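Putative cobalamin synthesis related protein (Corynebacterium diphtheriae, PDB 2NPN) binds S-adenosylmethionine and probably acts as a precorrin-6A synthase, a tetrapyrrole methyltransferase of cobalamin biosynthesis. Local coordinates at residues L90-I95 / E124-L129; V105-W110 / D117-I122. One frame throughout, in Å; residues are numbered along the deposited sequence. Where two conformers were deposited one is given.

In the fold
Following the chain from the N terminus, the first element of either contact is helix 78-98, which passes residues 90-95 before the chain turns back into strand 104-109. This is the central strand of the five-stranded parallel sheet, and helix 119-130 follows it. Contact 2 (105-110 with 117-122) closes the short turn between strand and helix, at the C-terminal end of the strand, where Trp110 contributes to the S-adenosylmethionine pocket. Contact 1 (90-95 with 124-129) joins the two helices and closes a longer loop, inside which contact 2 is nested. Both contacts use helix 119-130. They also touch directly: Leu91 and Ile95 of contact 1 pack on Phe107 of contact 2, so helix, strand and helix share one apolar layer.

Contact 1: residues L90-I95 / E124-L129; sequences LLASTI and EHMRNL
Met126, a selenomethionine, meets Leu91, Ala92 and Ile95 because its CG points opposite the backbone nitrogen (chi1 -179°) and the chain then bends at both later torsions, folding across the facing side of helix 78-98. Ile95 turns CG1 anti to its own carbonyl carbon and then extends it (chi2 170°), which brings CD1 tip to tip with the Met126 methyl, at 3.7 Å from CE. The selenium takes the middle of the contact: SE lies 3.9 Å from CB of Ala92, and the small alanine lets the bulky atom come close to the helix backbone, 4.1 Å from Ala92 CA. Nearer the root of the chain, Met126 CG rests against CB of Leu91, at 4.1 Å. One side chain thus spans a full turn of the partner helix. The short helical segments cross at -77° with their axes 9.9 Å apart, in the parallel alpha/beta domain of a tetrapyrrole methylase, where strand 104-109 lies between the two helices in the chain. No hydrogen bond joins the segments, and all four touching residues are buried. Beyond the selenomethionine, Leu91 also reaches Ile122 of helix 119-130 and Val64 of strand 61-64, while Met126 continues onto Ala88 of helix 78-98.

Contact 2: residues V105-W110 / D117-I122; sequences VAFLVW and DSTLRI
Van der Waals contact centres on Val109, whose CG1 stands opposite its backbone nitrogen (chi1 179°), presenting CG1 to Asp117 and CG2 to Thr119. CG1 comes up against the carboxylate of Asp117, 3.3 Å from its CG, whereas CG2 meets Thr119 tip to tip, 3.7 Å from OG1. Two residues earlier on the strand, the Thr119 methyl CG2 sits obliquely to the Phe107 ring, 4.1 Å from CD1. No direct hydrogen bond is assigned between the two segments; within 117-122, Thr119 N donates to Asp117 OD2 (2.9 Å, 158° at the hydrogen), reaching it from above the carboxylate plane and capping the start of helix 119-130. Water supplies the polar links. One molecule donates to Leu108 O and is hydrogen-bonded to Thr119 OG1; a second donates to both Trp110 O (2.8 Å) and Asp117 OD1 (2.7 Å). A third accepts from Trp110 N and bonds OD1 weakly. Trp110 O also bonds the amino nitrogen of S-adenosylmethionine, and the Asp117 side chain lies about 4 Å from this ligand. The carboxylate therefore has one oxygen engaged by the helix start and the other by a water shared with Trp110 O, the cofactor's own partner, and may add negative potential near the ligand.

Contact 1: residues L90-I95 / E124-L129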
loop_
_atom_site.group_PDB
_atom_site.type_symbol
_atom_site.label_atom_id
_atom_site.label_comp_id
_atom_site.label_asym_id
_atom_site.label_seq_id
_atom_site.Cartn_x
_atom_site.Cartn_y
_atom_site.Cartn_z
ATOM N N LEU A 90 8.824 20.370 8.332
ATOM C CA LEU A 90 8.074 20.691 7.101
ATOM C C LEU A 90 6.586 20.338 7.230
ATOM O O LEU A 90 5.688 21.105 6.886
ATOM C CB LEU A 90 8.657 19.853 5.965
ATOM C CG LEU A 90 8.332 20.083 4.494
ATOM C CD1 LEU A 90 8.755 21.487 4.052
ATOM C CD2 LEU A 90 9.074 19.037 3.655
ATOM N N LEU A 91 6.340 19.130 7.706
ATOM C CA LEU A 91 4.963 18.637 7.872
ATOM C C LEU A 91 4.205 19.458 8.910
ATOM O O LEU A 91 3.068 19.854 8.685
ATOM C CB LEU A 91 4.930 17.156 8.254
ATOM C CG LEU A 91 5.268 16.117 7.176
ATOM C CD1 LEU A 91 5.366 14.731 7.790
ATOM C CD2 LEU A 91 4.225 16.150 6.076
ATOM N N ALA A 92 4.841 19.726 10.040
ATOM C CA ALA A 92 4.170 20.469 11.098
ATOM C C ALA A 92 3.863 21.883 10.668
ATOM O O ALA A 92 2.764 22.367 10.909
ATOM C CB ALA A 92 4.982 20.444 12.375
ATOM N N SER A 93 4.825 22.527 10.012
ATOM C CA SER A 93 4.644 23.896 9.526
ATOM C C SER A 93 3.535 23.960 8.482
ATOM O O SER A 93 2.697 24.861 8.505
ATOM C CB SER A 93 5.945 24.438 8.935
ATOM O OG SER A 93 6.988 24.379 9.886
ATOM N N THR A 94 3.525 22.983 7.577
ATOM C CA THR A 94 2.539 22.936 6.503
ATOM C C THR A 94 1.134 22.780 7.083
ATOM O O THR A 94 0.188 23.454 6.656
ATOM C CB THR A 94 2.842 21.820 5.500
ATOM O OG1 THR A 94 4.095 22.100 4.852
ATOM C CG2 THR A 94 1.788 21.754 4.421
ATOM N N ILE A 95 1.015 21.899 8.075
ATOM C CA ILE A 95 -0.278 21.641 8.725
ATOM C C ILE A 95 -0.798 22.900 9.415
ATOM O O ILE A 95 -1.953 23.293 9.256
ATOM C CB ILE A 95 -0.166 20.459 9.704
ATOM C CG1 ILE A 95 0.021 19.160 8.895
ATOM C CG2 ILE A 95 -1.426 20.333 10.588
ATOM C CD1 ILE A 95 0.380 17.943 9.752
ATOM N N GLU A 124 3.288 10.069 14.062
ATOM C CA GLU A 124 3.479 10.012 15.513
ATOM C C GLU A 124 4.827 10.652 15.926
ATOM O O GLU A 124 4.897 11.411 16.900
ATOM C CB GLU A 124 3.382 8.556 15.967
ATOM C CG GLU A 124 1.933 7.933 16.118
ATOM C CD GLU A 124 0.743 8.720 15.498
ATOM O OE1 GLU A 124 0.199 8.266 14.441
ATOM O OE2 GLU A 124 0.301 9.746 16.110
ATOM N N HIS A 125 5.887 10.355 15.176
ATOM C CA HIS A 125 7.201 10.945 15.417
ATOM C C HIS A 125 7.111 12.454 15.274
ATOM O O HIS A 125 7.619 13.191 16.126
ATOM C CB HIS A 125 8.253 10.383 14.445
ATOM C CG HIS A 125 9.630 10.927 14.672
ATOM N ND1 HIS A 125 10.522 10.357 15.553
ATOM C CD2 HIS A 125 10.259 12.006 14.145
ATOM C CE1 HIS A 125 11.644 11.058 15.557
ATOM N NE2 HIS A 125 11.506 12.068 14.716
HETATM N N MSE A 126 6.490 12.895 14.186
HETATM C CA MSE A 126 6.381 14.317 13.861
HETATM C C MSE A 126 5.631 15.085 14.956
HETATM O O MSE A 126 6.085 16.151 15.409
HETATM C CB MSE A 126 5.707 14.486 12.504
HETATM C CG MSE A 126 5.567 15.913 12.069
HETATM SE SE MSE A 126 3.887 16.686 12.674
HETATM C CE MSE A 126 2.618 15.621 11.635
ATOM N N ARG A 127 4.509 14.531 15.405
ATOM C CA ARG A 127 3.718 15.160 16.458
ATOM C C ARG A 127 4.537 15.349 17.729
ATOM O O ARG A 127 4.459 16.397 18.378
ATOM C CB ARG A 127 2.496 14.325 16.803
ATOM C CG ARG A 127 1.312 14.477 15.868
ATOM C CD ARG A 127 0.061 13.889 16.519
ATOM N NE ARG A 127 0.332 12.596 17.142
ATOM C CZ ARG A 127 -0.416 12.015 18.077
ATOM N NH1 ARG A 127 -0.058 10.824 18.554
ATOM N NH2 ARG A 127 -1.526 12.586 18.529
ATOM N N ASN A 128 5.303 14.325 18.101
ATOM C CA ASN A 128 6.145 14.416 19.308
ATOM C C ASN A 128 7.270 15.442 19.202
ATOM O O ASN A 128 7.561 16.160 20.158
ATOM C CB ASN A 128 6.757 13.059 19.655
ATOM C CG ASN A 128 5.724 12.072 20.176
ATOM O OD1 ASN A 128 4.754 12.474 20.832
ATOM N ND2 ASN A 128 5.932 10.775 19.902
ATOM N N LEU A 129 7.924 15.473 18.050
ATOM C CA LEU A 129 9.086 16.327 17.836
ATOM C C LEU A 129 8.683 17.791 17.670
ATOM O O LEU A 129 9.383 18.685 18.120
ATOM C CB LEU A 129 9.824 15.861 16.587
ATOM C CG LEU A 129 11.087 16.579 16.138
ATOM C CD1 LEU A 129 12.111 16.609 17.257
ATOM C CD2 LEU A 129 11.623 15.867 14.897
#

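Contact 2: residues V105-W110 / D117-I122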
loop_
_atom_site.group_PDB
_atom_site.type_symbol
_atom_site.label_atom_id
_atom_site.label_comp_id
_atom_site.label_asym_id
_atom_site.label_seq_id
_atom_site.Cartn_x
_atom_site.Cartn_y
_atom_site.Cartn_z
ATOM N N VAL A 105 -6.670 17.909 8.531
ATOM C CA VAL A 105 -5.777 17.536 7.434
ATOM C C VAL A 105 -5.935 16.046 7.164
ATOM O O VAL A 105 -6.161 15.279 8.103
ATOM C CB VAL A 105 -4.298 17.885 7.737
ATOM C CG1 VAL A 105 -3.823 17.288 8.988
ATOM C CG2 VAL A 105 -3.333 17.537 6.582
ATOM N N ALA A 106 -5.871 15.665 5.897
ATOM C CA ALA A 106 -5.914 14.261 5.498
ATOM C C ALA A 106 -4.554 13.855 4.918
ATOM O O ALA A 106 -4.053 14.528 3.995
ATOM C CB ALA A 106 -7.024 14.027 4.426
ATOM N N PHE A 107 -3.999 12.731 5.398
ATOM C CA PHE A 107 -2.864 12.071 4.759
ATOM C C PHE A 107 -3.391 10.902 3.930
ATOM O O PHE A 107 -4.170 10.096 4.455
ATOM C CB PHE A 107 -1.882 11.514 5.778
ATOM C CG PHE A 107 -0.979 12.533 6.427
ATOM C CD1 PHE A 107 0.369 12.585 6.090
ATOM C CD2 PHE A 107 -1.470 13.388 7.375
ATOM C CE1 PHE A 107 1.228 13.469 6.688
ATOM C CE2 PHE A 107 -0.623 14.303 8.007
ATOM C CZ PHE A 107 0.755 14.347 7.654
ATOM N N LEU A 108 -2.963 10.792 2.676
ATOM C CA LEU A 108 -3.432 9.723 1.801
ATOM C C LEU A 108 -2.438 8.586 1.838
ATOM O O LEU A 108 -1.208 8.806 1.714
ATOM C CB LEU A 108 -3.597 10.243 0.378
ATOM C CG LEU A 108 -4.449 11.498 0.242
ATOM C CD1 LEU A 108 -4.545 11.861 -1.245
ATOM C CD2 LEU A 108 -5.787 11.304 0.912
ATOM N N VAL A 109 -2.946 7.362 1.948
ATOM C CA VAL A 109 -2.093 6.168 2.016
ATOM C C VAL A 109 -2.676 5.135 1.057
ATOM O O VAL A 109 -3.874 4.811 1.133
ATOM C CB VAL A 109 -2.054 5.568 3.448
ATOM C CG1 VAL A 109 -1.180 4.322 3.449
ATOM C CG2 VAL A 109 -1.519 6.636 4.432
ATOM N N TRP A 110 -1.862 4.586 0.174
ATOM C CA TRP A 110 -2.350 3.538 -0.698
ATOM C C TRP A 110 -2.778 2.299 0.115
ATOM O O TRP A 110 -2.123 1.936 1.104
ATOM C CB TRP A 110 -1.257 3.145 -1.684
ATOM C CG TRP A 110 -0.931 4.170 -2.679
ATOM C CD1 TRP A 110 0.241 4.861 -2.784
ATOM C CD2 TRP A 110 -1.776 4.651 -3.722
ATOM N NE1 TRP A 110 0.171 5.746 -3.824
ATOM C CE2 TRP A 110 -1.063 5.648 -4.408
ATOM C CE3 TRP A 110 -3.102 4.385 -4.096
ATOM C CZ2 TRP A 110 -1.597 6.317 -5.484
ATOM C CZ3 TRP A 110 -3.646 5.071 -5.153
ATOM C CH2 TRP A 110 -2.893 6.015 -5.844
ATOM N N ASP A 117 3.189 0.140 5.706
ATOM C CA ASP A 117 3.220 1.576 5.401
ATOM C C ASP A 117 3.710 2.341 6.607
ATOM O O ASP A 117 3.324 2.016 7.739
ATOM C CB ASP A 117 1.820 2.065 4.988
ATOM C CG ASP A 117 1.846 3.468 4.470
ATOM O OD1 ASP A 117 2.081 3.647 3.263
ATOM O OD2 ASP A 117 1.697 4.406 5.292
ATOM N N SER A 118 4.524 3.378 6.375
ATOM C CA SER A 118 5.175 4.098 7.478
ATOM C C SER A 118 4.465 5.391 7.885
ATOM O O SER A 118 4.896 6.065 8.839
ATOM C CB SER A 118 6.615 4.438 7.089
ATOM O OG SER A 118 6.622 5.239 5.930
ATOM N N THR A 119 3.398 5.779 7.185
ATOM C CA THR A 119 2.765 7.089 7.439
ATOM C C THR A 119 2.357 7.293 8.890
ATOM O O THR A 119 2.623 8.330 9.470
ATOM C CB THR A 119 1.557 7.340 6.486
ATOM O OG1 THR A 119 2.063 7.399 5.144
ATOM C CG2 THR A 119 0.785 8.606 6.856
ATOM N N LEU A 120 1.725 6.299 9.526
ATOM C CA LEU A 120 1.260 6.503 10.922
ATOM C C LEU A 120 2.444 6.752 11.846
ATOM O O LEU A 120 2.406 7.636 12.707
ATOM C CB LEU A 120 0.406 5.326 11.469
ATOM C CG LEU A 120 -1.049 5.223 10.988
ATOM C CD1 LEU A 120 -1.768 3.946 11.506
ATOM C CD2 LEU A 120 -1.849 6.456 11.379
ATOM N N ARG A 121 3.493 5.961 11.653
ATOM C CA ARG A 121 4.733 6.095 12.437
ATOM C C ARG A 121 5.336 7.473 12.246
ATOM O O ARG A 121 5.766 8.118 13.215
ATOM C CB ARG A 121 5.754 5.030 11.995
ATOM C CG ARG A 121 5.541 3.630 12.561
ATOM C CD ARG A 121 6.835 2.794 12.520
ATOM N NE ARG A 121 7.548 2.899 11.240
ATOM C CZ ARG A 121 7.238 2.244 10.119
ATOM N NH1 ARG A 121 6.214 1.395 10.059
ATOM N NH2 ARG A 121 7.966 2.451 9.035
ATOM N N ILE A 122 5.400 7.914 10.995
ATOM C CA ILE A 122 5.946 9.233 10.687
ATOM C C ILE A 122 5.122 10.309 11.377
ATOM O O ILE A 122 5.680 11.250 11.976
ATOM C CB ILE A 122 6.058 9.465 9.152
ATOM C CG1 ILE A 122 7.105 8.516 8.560
ATOM C CG2 ILE A 122 6.416 10.909 8.826
ATOM C CD1 ILE A 122 7.145 8.444 7.031
HETATM O O HOH W 1 0.831 9.653 3.364
HETATM O O HOH W 2 0.592 2.054 1.608
HETATM O O HOH W 3 1.053 5.490 0.515
#